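Local coordinates for protein 4-methyl-5(B-hydroxyethyl)-thiazole monophosphate biosynthesis enzyme (Vibrio cholerae O1 biovar El Tor, PDB 3OT1) that is of unknown function but belongs to the DJ-1 superfamily and may be linked to synthesis of the thiazole monophosphate precursor of thiamine, at residues 14-19 against 58-63; 95-100 against 121-126; 169-174 against 184-189. All coordinates share one frame; numbering follows the deposited sequence. Where two conformers were deposited one is given.

Contact 1: 14-19 against 58-63; sequences VPVAHG and LTAEQT
Val16 faces Leu58 nearly head-on, with Ala60 off to one side, and the whole contact is carried by those three side chains. The bond from CA to CB of Val16 runs roughly opposite to those of Leu58 and Ala60, and the side chains bridge the separation of the backbones, the CA atoms of Val16 and Leu58 being 7.5 Å apart. The two branches of the valine divide the work. With chi1 at -66°, CG1 lies beside the backbone N, opposite the carbonyl carbon, and across the end of Leu58, whose CD1 comes to its side at 4.4 Å. CG2 takes the place between the backbone N and the carbonyl carbon, and from there it aims almost straight at Ala60 CB, 4.2 Å away. A chi2 of 166° extends Leu58 CD1 toward Val16, where it comes up beneath CB and CG1. These separations describe an easy, purely apolar touch of three buried residues, an example of how a beta-branched residue can serve two neighbours, here Leu58 on strand 57-59 and Ala60 just beyond its end. The contact lies in a layered alpha/beta domain of DJ-1 type. Strand 11-16 is paired by its backbone with the parallel strand 38-43, while Pro15 and Ala17 point to the other face of the sheet, toward Phe87 of helix 81-88. On the Val16 face, Leu58 comes from the small antiparallel hairpin of strands 49-51 and 57-59 and rests on Val26 of helix 22-34. Thr25 of that helix and Met41 of strand 38-43 also touch Val16, and Ala43 touches Ala60.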
loop_
_atom_site.group_PDB
_atom_site.type_symbol
_atom_site.label_atom_id
_atom_site.label_comp_id
_atom_site.label_asym_id
_atom_site.label_seq_id
_atom_site.Cartn_x
_atom_site.Cartn_y
_atom_site.Cartn_z
ATOM N N VAL A 14 -0.799 14.156 -6.461
ATOM C CA VAL A 14 0.183 13.224 -5.919
ATOM C C VAL A 14 1.336 13.095 -6.918
ATOM O O VAL A 14 1.269 12.336 -7.894
ATOM C CB VAL A 14 -0.426 11.837 -5.641
ATOM C CG1 VAL A 14 0.622 10.904 -5.029
ATOM C CG2 VAL A 14 -1.617 11.958 -4.713
ATOM N N PRO A 15 2.423 13.848 -6.700
ATOM C CA PRO A 15 3.597 13.690 -7.551
ATOM C C PRO A 15 4.263 12.339 -7.311
ATOM O O PRO A 15 4.255 11.825 -6.197
ATOM C CB PRO A 15 4.514 14.807 -7.073
ATOM C CG PRO A 15 3.571 15.791 -6.458
ATOM C CD PRO A 15 2.591 14.948 -5.749
ATOM N N VAL A 16 4.825 11.790 -8.383
ATOM C CA VAL A 16 5.598 10.559 -8.319
ATOM C C VAL A 16 6.872 10.732 -9.120
ATOM O O VAL A 16 6.913 11.484 -10.097
ATOM C CB VAL A 16 4.782 9.360 -8.861
ATOM C CG1 VAL A 16 3.606 9.094 -7.944
ATOM C CG2 VAL A 16 4.333 9.551 -10.305
ATOM N N ALA A 17 7.910 10.026 -8.710
ATOM C CA ALA A 17 9.205 10.077 -9.388
ATOM C C ALA A 17 9.817 8.698 -9.408
ATOM O O ALA A 17 9.425 7.795 -8.681
ATOM C CB ALA A 17 10.168 11.042 -8.646
ATOM N N HIS A 18 10.824 8.533 -10.257
ATOM C CA HIS A 18 11.688 7.366 -10.190
ATOM C C HIS A 18 12.194 7.244 -8.767
ATOM O O HIS A 18 12.768 8.177 -8.226
ATOM C CB HIS A 18 12.822 7.546 -11.174
ATOM C CG HIS A 18 13.740 6.376 -11.280
ATOM N ND1 HIS A 18 14.997 6.488 -11.830
ATOM C CD2 HIS A 18 13.602 5.089 -10.897
ATOM C CE1 HIS A 18 15.590 5.308 -11.793
ATOM N NE2 HIS A 18 14.774 4.443 -11.218
ATOM N N GLY A 19 11.948 6.110 -8.139
ATOM C CA GLY A 19 12.373 5.900 -6.785
ATOM C C GLY A 19 11.367 6.227 -5.715
ATOM O O GLY A 19 11.662 6.037 -4.530
ATOM N N LEU A 58 4.773 3.027 -11.725
ATOM C CA LEU A 58 3.745 3.997 -11.369
ATOM C C LEU A 58 3.419 4.790 -12.628
ATOM O O LEU A 58 4.263 5.457 -13.185
ATOM C CB LEU A 58 4.244 4.904 -10.244
ATOM C CG LEU A 58 4.568 4.207 -8.930
ATOM C CD1 LEU A 58 5.364 5.110 -8.023
ATOM C CD2 LEU A 58 3.334 3.667 -8.225
ATOM N N THR A 59 2.174 4.693 -13.073
ATOM C CA THR A 59 1.726 5.315 -14.299
ATOM C C THR A 59 0.921 6.579 -13.984
ATOM O O THR A 59 -0.218 6.512 -13.509
ATOM C CB THR A 59 0.891 4.312 -15.092
ATOM O OG1 THR A 59 1.737 3.226 -15.488
ATOM C CG2 THR A 59 0.300 4.951 -16.311
ATOM N N ALA A 60 1.546 7.724 -14.218
ATOM C CA ALA A 60 0.906 9.000 -13.977
ATOM C C ALA A 60 0.044 9.399 -15.164
ATOM O O ALA A 60 0.178 8.860 -16.254
ATOM C CB ALA A 60 1.966 10.065 -13.729
ATOM N N GLU A 61 -0.850 10.350 -14.922
ATOM C CA GLU A 61 -1.744 10.806 -15.990
ATOM C C GLU A 61 -1.285 12.103 -16.617
ATOM O O GLU A 61 -1.822 12.519 -17.638
ATOM C CB GLU A 61 -3.181 10.922 -15.481
ATOM C CG GLU A 61 -3.436 12.044 -14.530
ATOM C CD GLU A 61 -4.906 12.145 -14.166
ATOM O OE1 GLU A 61 -5.615 13.035 -14.706
ATOM O OE2 GLU A 61 -5.355 11.315 -13.350
ATOM N N GLN A 62 -0.297 12.754 -16.025
ATOM C CA GLN A 62 0.251 13.960 -16.597
ATOM C C GLN A 62 1.605 14.234 -15.963
ATOM O O GLN A 62 2.029 13.594 -14.981
ATOM C CB GLN A 62 -0.692 15.144 -16.393
ATOM C CG GLN A 62 -0.916 15.559 -14.967
ATOM C CD GLN A 62 -2.185 16.395 -14.816
ATOM O OE1 GLN A 62 -3.271 15.990 -15.253
ATOM N NE2 GLN A 62 -2.056 17.561 -14.198
ATOM N N THR A 63 2.271 15.192 -16.557
ATOM C CA THR A 63 3.587 15.577 -16.129
ATOM C C THR A 63 3.491 16.640 -15.036
ATOM O O THR A 63 2.551 17.444 -14.987
ATOM C CB THR A 63 4.396 16.097 -17.325
ATOM O OG1 THR A 63 5.765 16.258 -16.948
ATOM C CG2 THR A 63 3.829 17.405 -17.824
#

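Contact 2: 95-100 against 121-126; sequences ALIDAF and QQKFVG
Lys123 reaches across to Asp98 and forms a salt bridge, with NZ donating to OD1 at 2.7 Å. The ammonium approaches the syn side of the carboxylate oxygen, 20° out of the carboxylate plane, and the two side chains cross at about a right angle. A water completes the arrangement: it donates to Asp98 OD2 at 2.9 Å and accepts from Lys123 NZ at 3.0 Å, so both carboxylate oxygens are tied to the same ammonium group, one directly and one through the solvent molecule. The lysine chain bends once, at chi2 (-58°), and then runs extended to its charge.

In this DJ-1-type alpha/beta fold the pairing joins helix 91-102 to the loop that follows helix 113-119, two elements on either side of strand 106-110 in the sequence. Beneath the charges the packing is apolar. Ile97 CG2 lies 4.0 Å from Lys123 CG, along the stem of the lysine, and touches Phe124 CE2 at 3.6 Å, meeting that ring at a slant. Phe118 of helix 113-119 packs edge-to-face with Phe124 and also touches Ile97 and Lys123, while Val107 of strand 106-110 lies against the Phe124 ring.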
loop_
_atom_site.group_PDB
_atom_site.type_symbol
_atom_site.label_atom_id
_atom_site.label_comp_id
_atom_site.label_asym_id
_atom_site.label_seq_id
_atom_site.Cartn_x
_atom_site.Cartn_y
_atom_site.Cartn_z
ATOM N N ALA A 95 8.561 24.498 -6.534
ATOM C CA ALA A 95 7.641 25.590 -6.804
ATOM C C ALA A 95 6.203 25.240 -6.419
ATOM O O ALA A 95 5.474 26.115 -5.951
ATOM C CB ALA A 95 7.736 26.007 -8.294
ATOM N N LEU A 96 5.770 23.993 -6.647
ATOM C CA LEU A 96 4.424 23.601 -6.268
ATOM C C LEU A 96 4.265 23.632 -4.763
ATOM O O LEU A 96 3.210 23.978 -4.277
ATOM C CB LEU A 96 4.083 22.209 -6.800
ATOM C CG LEU A 96 3.701 22.207 -8.261
ATOM C CD1 LEU A 96 3.754 20.801 -8.796
ATOM C CD2 LEU A 96 2.306 22.797 -8.511
ATOM N N ILE A 97 5.292 23.227 -4.017
ATOM C CA ILE A 97 5.192 23.329 -2.560
ATOM C C ILE A 97 4.919 24.789 -2.163
ATOM O O ILE A 97 4.035 25.063 -1.348
ATOM C CB ILE A 97 6.444 22.798 -1.855
ATOM C CG1 ILE A 97 6.595 21.281 -2.084
ATOM C CG2 ILE A 97 6.419 23.154 -0.369
ATOM C CD1 ILE A 97 7.964 20.768 -1.701
ATOM N N ASP A 98 5.669 25.715 -2.745
ATOM C CA ASP A 98 5.471 27.136 -2.477
ATOM C C ASP A 98 4.047 27.573 -2.863
ATOM O O ASP A 98 3.382 28.279 -2.123
ATOM C CB ASP A 98 6.456 27.978 -3.273
ATOM C CG ASP A 98 7.923 27.734 -2.929
ATOM O OD1 ASP A 98 8.221 27.195 -1.870
ATOM O OD2 ASP A 98 8.773 28.100 -3.779
ATOM N N ALA A 99 3.603 27.139 -4.034
ATOM C CA ALA A 99 2.297 27.578 -4.545
ATOM C C ALA A 99 1.160 27.081 -3.662
ATOM O O ALA A 99 0.263 27.854 -3.323
ATOM C CB ALA A 99 2.097 27.144 -5.991
ATOM N N PHE A 100 1.156 25.803 -3.296
ATOM C CA PHE A 100 0.111 25.255 -2.445
ATOM C C PHE A 100 0.114 25.929 -1.083
ATOM O O PHE A 100 -0.923 26.322 -0.570
ATOM C CB PHE A 100 0.269 23.738 -2.262
ATOM C CG PHE A 100 -0.372 22.919 -3.352
ATOM C CD1 PHE A 100 -1.650 22.388 -3.202
ATOM C CD2 PHE A 100 0.305 22.628 -4.506
ATOM C CE1 PHE A 100 -2.242 21.625 -4.176
ATOM C CE2 PHE A 100 -0.262 21.826 -5.498
ATOM C CZ PHE A 100 -1.547 21.328 -5.325
ATOM N N GLN A 121 15.553 22.033 1.478
ATOM C CA GLN A 121 15.226 23.112 0.544
ATOM C C GLN A 121 14.440 24.251 1.190
ATOM O O GLN A 121 13.808 25.047 0.498
ATOM C CB GLN A 121 14.502 22.539 -0.675
ATOM C CG GLN A 121 15.354 21.610 -1.531
ATOM C CD GLN A 121 16.534 22.327 -2.170
ATOM O OE1 GLN A 121 16.486 23.542 -2.436
ATOM N NE2 GLN A 121 17.597 21.588 -2.410
ATOM N N GLN A 122 14.526 24.336 2.511
ATOM C CA GLN A 122 13.904 25.414 3.291
ATOM C C GLN A 122 12.428 25.558 2.991
ATOM O O GLN A 122 11.945 26.640 2.706
ATOM C CB GLN A 122 14.604 26.768 3.067
ATOM C CG GLN A 122 16.017 26.779 3.493
ATOM C CD GLN A 122 16.926 26.067 2.528
ATOM O OE1 GLN A 122 16.809 26.210 1.298
ATOM N NE2 GLN A 122 17.839 25.276 3.069
ATOM N N LYS A 123 11.711 24.451 3.058
ATOM C CA LYS A 123 10.259 24.484 3.013
ATOM C C LYS A 123 9.725 24.225 4.410
ATOM O O LYS A 123 10.279 23.414 5.137
ATOM C CB LYS A 123 9.686 23.456 2.039
ATOM C CG LYS A 123 10.276 23.506 0.634
ATOM C CD LYS A 123 10.128 24.833 -0.051
ATOM C CE LYS A 123 10.652 24.760 -1.445
ATOM N NZ LYS A 123 10.739 26.119 -2.088
ATOM N N PHE A 124 8.642 24.913 4.775
ATOM C CA PHE A 124 8.014 24.773 6.092
ATOM C C PHE A 124 8.996 25.029 7.229
ATOM O O PHE A 124 8.970 24.370 8.271
ATOM C CB PHE A 124 7.280 23.427 6.216
ATOM C CG PHE A 124 6.248 23.266 5.170
ATOM C CD1 PHE A 124 5.071 23.978 5.262
ATOM C CD2 PHE A 124 6.475 22.491 4.046
ATOM C CE1 PHE A 124 4.116 23.882 4.270
ATOM C CE2 PHE A 124 5.537 22.391 3.063
ATOM C CZ PHE A 124 4.352 23.089 3.167
ATOM N N VAL A 125 9.837 26.036 7.031
ATOM C CA VAL A 125 10.735 26.481 8.073
ATOM C C VAL A 125 9.919 26.884 9.300
ATOM O O VAL A 125 8.903 27.579 9.195
ATOM C CB VAL A 125 11.609 27.662 7.605
ATOM C CG1 VAL A 125 12.513 28.153 8.739
ATOM C CG2 VAL A 125 12.461 27.251 6.432
ATOM N N GLY A 126 10.332 26.388 10.453
ATOM C CA GLY A 126 9.608 26.658 11.677
ATOM C C GLY A 126 8.465 25.711 11.999
ATOM O O GLY A 126 7.936 25.769 13.096
HETATM O O HOH W 1 11.054 26.738 -4.989
#

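Contact 3: 169-174 against 184-189; sequences FALAMI and QHVAAP
Leu171 and Ile174 meet Val186 and Ala187 through methyl groups, and no ring or side-chain amide enters the interface. The one flat group that is approached is a peptide: Leu171 CD2 stands almost straight above the plane of the Val186-Ala187 bond, 4.0 Å from Ala187 N. The ring of Phe169 belongs to a different side of the same helix and is turned to the central sheet, where it meets Ala108 and Ile110 of strand 106-110 and Leu158 and Ser160 of strand 157-160.

Within the interface Leu171 works as a fork. Its CD1 rests on Ala187 CB at 3.9 Å, while its CD2 lies between Ala187 and Val186 CG1, 3.9 Å from the latter. Val186 answers from the other direction. A chi1 of 170° sets CG1 opposite the backbone N, and this methyl is shared by Leu171 CD2 and by Ile174 CD1, the latter at 4.1 Å. Leu171 and Ile174, three residues apart, therefore present neighbouring methyls to a single valine branch. The CA atoms of Leu171 and Ala187 are 7.0 Å apart, a closeness consistent with the small alanine at this point. All four residues are buried, and the joint is held by van der Waals packing.

The arrangement joins two consecutive helices, 166-178 and 180-187, linked by a short turn and packed side by side at a wide splay. Thr31 of helix 22-34 touches both Leu171 and Ile174, and Leu192 adds to the cover of Leu171. Farther along, Gln184 NE2 bonds Ser201 OG of helix 194-201, whereas Met173 (selenomethionine) points with Phe169 toward strands 106-110 and 157-160.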
loop_
_atom_site.group_PDB
_atom_site.type_symbol
_atom_site.label_atom_id
_atom_site.label_comp_id
_atom_site.label_asym_id
_atom_site.label_seq_id
_atom_site.Cartn_x
_atom_site.Cartn_y
_atom_site.Cartn_z
ATOM N N PHE A 169 -1.886 8.072 7.784
ATOM C CA PHE A 169 -1.624 9.376 7.173
ATOM C C PHE A 169 -2.715 9.745 6.174
ATOM O O PHE A 169 -3.238 10.873 6.197
ATOM C CB PHE A 169 -0.242 9.275 6.515
ATOM C CG PHE A 169 0.139 10.372 5.551
ATOM C CD1 PHE A 169 0.517 11.629 5.992
ATOM C CD2 PHE A 169 0.267 10.097 4.207
ATOM C CE1 PHE A 169 0.990 12.556 5.117
ATOM C CE2 PHE A 169 0.717 11.045 3.320
ATOM C CZ PHE A 169 1.071 12.282 3.781
ATOM N N ALA A 170 -3.028 8.847 5.236
ATOM C CA ALA A 170 -4.048 9.122 4.237
ATOM C C ALA A 170 -5.428 9.356 4.887
ATOM O O ALA A 170 -6.167 10.248 4.463
ATOM C CB ALA A 170 -4.095 8.017 3.208
ATOM N N LEU A 171 -5.759 8.570 5.898
ATOM C CA LEU A 171 -7.016 8.753 6.613
ATOM C C LEU A 171 -7.043 10.087 7.356
ATOM O O LEU A 171 -8.090 10.744 7.386
ATOM C CB LEU A 171 -7.270 7.580 7.545
ATOM C CG LEU A 171 -7.582 6.266 6.806
ATOM C CD1 LEU A 171 -7.408 5.069 7.749
ATOM C CD2 LEU A 171 -8.948 6.274 6.128
ATOM N N ALA A 172 -5.918 10.501 7.931
ATOM C CA ALA A 172 -5.836 11.819 8.572
ATOM C C ALA A 172 -6.041 12.931 7.547
ATOM O O ALA A 172 -6.690 13.937 7.842
ATOM C CB ALA A 172 -4.482 11.983 9.248
HETATM N N MSE A 173 -5.501 12.762 6.344
HETATM C CA MSE A 173 -5.750 13.724 5.276
HETATM C C MSE A 173 -7.238 13.867 5.000
HETATM O O MSE A 173 -7.748 14.974 4.875
HETATM C CB MSE A 173 -5.072 13.312 3.971
HETATM C CG MSE A 173 -3.581 13.462 3.872
HETATM SE SE MSE A 173 -2.916 13.070 2.116
HETATM C CE MSE A 173 -3.766 14.304 1.500
ATOM N N ILE A 174 -7.934 12.752 4.900
ATOM C CA ILE A 174 -9.381 12.790 4.703
ATOM C C ILE A 174 -10.072 13.519 5.844
ATOM O O ILE A 174 -10.960 14.356 5.611
ATOM C CB ILE A 174 -9.967 11.381 4.530
ATOM C CG1 ILE A 174 -9.443 10.718 3.254
ATOM C CG2 ILE A 174 -11.501 11.423 4.481
ATOM C CD1 ILE A 174 -9.566 9.182 3.279
ATOM N N GLN A 184 -13.849 8.137 9.085
ATOM C CA GLN A 184 -14.255 6.932 9.827
ATOM C C GLN A 184 -14.962 5.938 8.922
ATOM O O GLN A 184 -14.736 4.724 9.029
ATOM C CB GLN A 184 -15.170 7.290 10.983
ATOM C CG GLN A 184 -14.485 8.050 12.090
ATOM C CD GLN A 184 -15.494 8.572 13.117
ATOM O OE1 GLN A 184 -16.538 9.144 12.760
ATOM N NE2 GLN A 184 -15.198 8.372 14.380
ATOM N N HIS A 185 -15.828 6.425 8.039
ATOM C CA HIS A 185 -16.548 5.550 7.146
ATOM C C HIS A 185 -15.610 4.886 6.158
ATOM O O HIS A 185 -15.803 3.717 5.835
ATOM C CB HIS A 185 -17.663 6.313 6.418
ATOM C CG HIS A 185 -18.886 6.549 7.255
ATOM N ND1 HIS A 185 -20.045 5.819 7.102
ATOM C CD2 HIS A 185 -19.112 7.394 8.288
ATOM C CE1 HIS A 185 -20.948 6.246 7.963
ATOM N NE2 HIS A 185 -20.405 7.191 8.707
ATOM N N VAL A 186 -14.589 5.602 5.685
ATOM C CA VAL A 186 -13.609 5.037 4.769
ATOM C C VAL A 186 -12.697 4.043 5.503
ATOM O O VAL A 186 -12.307 3.006 4.960
ATOM C CB VAL A 186 -12.808 6.175 4.083
ATOM C CG1 VAL A 186 -11.592 5.622 3.303
ATOM C CG2 VAL A 186 -13.739 6.978 3.186
ATOM N N ALA A 187 -12.358 4.354 6.747
ATOM C CA ALA A 187 -11.471 3.488 7.517
ATOM C C ALA A 187 -12.079 2.142 7.876
ATOM O O ALA A 187 -11.371 1.145 7.938
ATOM C CB ALA A 187 -11.018 4.199 8.814
ATOM N N ALA A 188 -13.367 2.087 8.141
ATOM C CA ALA A 188 -13.954 0.884 8.709
ATOM C C ALA A 188 -13.669 -0.370 7.854
ATOM O O ALA A 188 -13.204 -1.396 8.384
ATOM C CB ALA A 188 -15.463 1.093 8.948
ATOM N N PRO A 189 -13.889 -0.320 6.535
ATOM C CA PRO A 189 -13.594 -1.510 5.697
ATOM C C PRO A 189 -12.156 -1.877 5.500
ATOM O O PRO A 189 -11.851 -2.888 4.860
ATOM C CB PRO A 189 -14.107 -1.095 4.312
ATOM C CG PRO A 189 -14.980 0.004 4.539
ATOM C CD PRO A 189 -14.540 0.734 5.750
#

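The three contacts lie in different parts of one alpha/beta domain and do not touch. The centres of contacts 1 and 2 are about 20 Å apart, those of 1 and 3 about 23 Å, and those of 2 and 3, on opposite sides of the chain's centre, about 26 Å. Helix 22-34 is a common neighbour of contacts 1 and 3, and strand 106-110 of contacts 2 and 3. Contact 2 lies by the beginning of that strand, away from the turn at its far end where DJ-1 relatives carry their reactive cysteine, the probable active site. Of the three, only contact 2 includes a salt bridge, above an apolar base; the other two are wholly apolar.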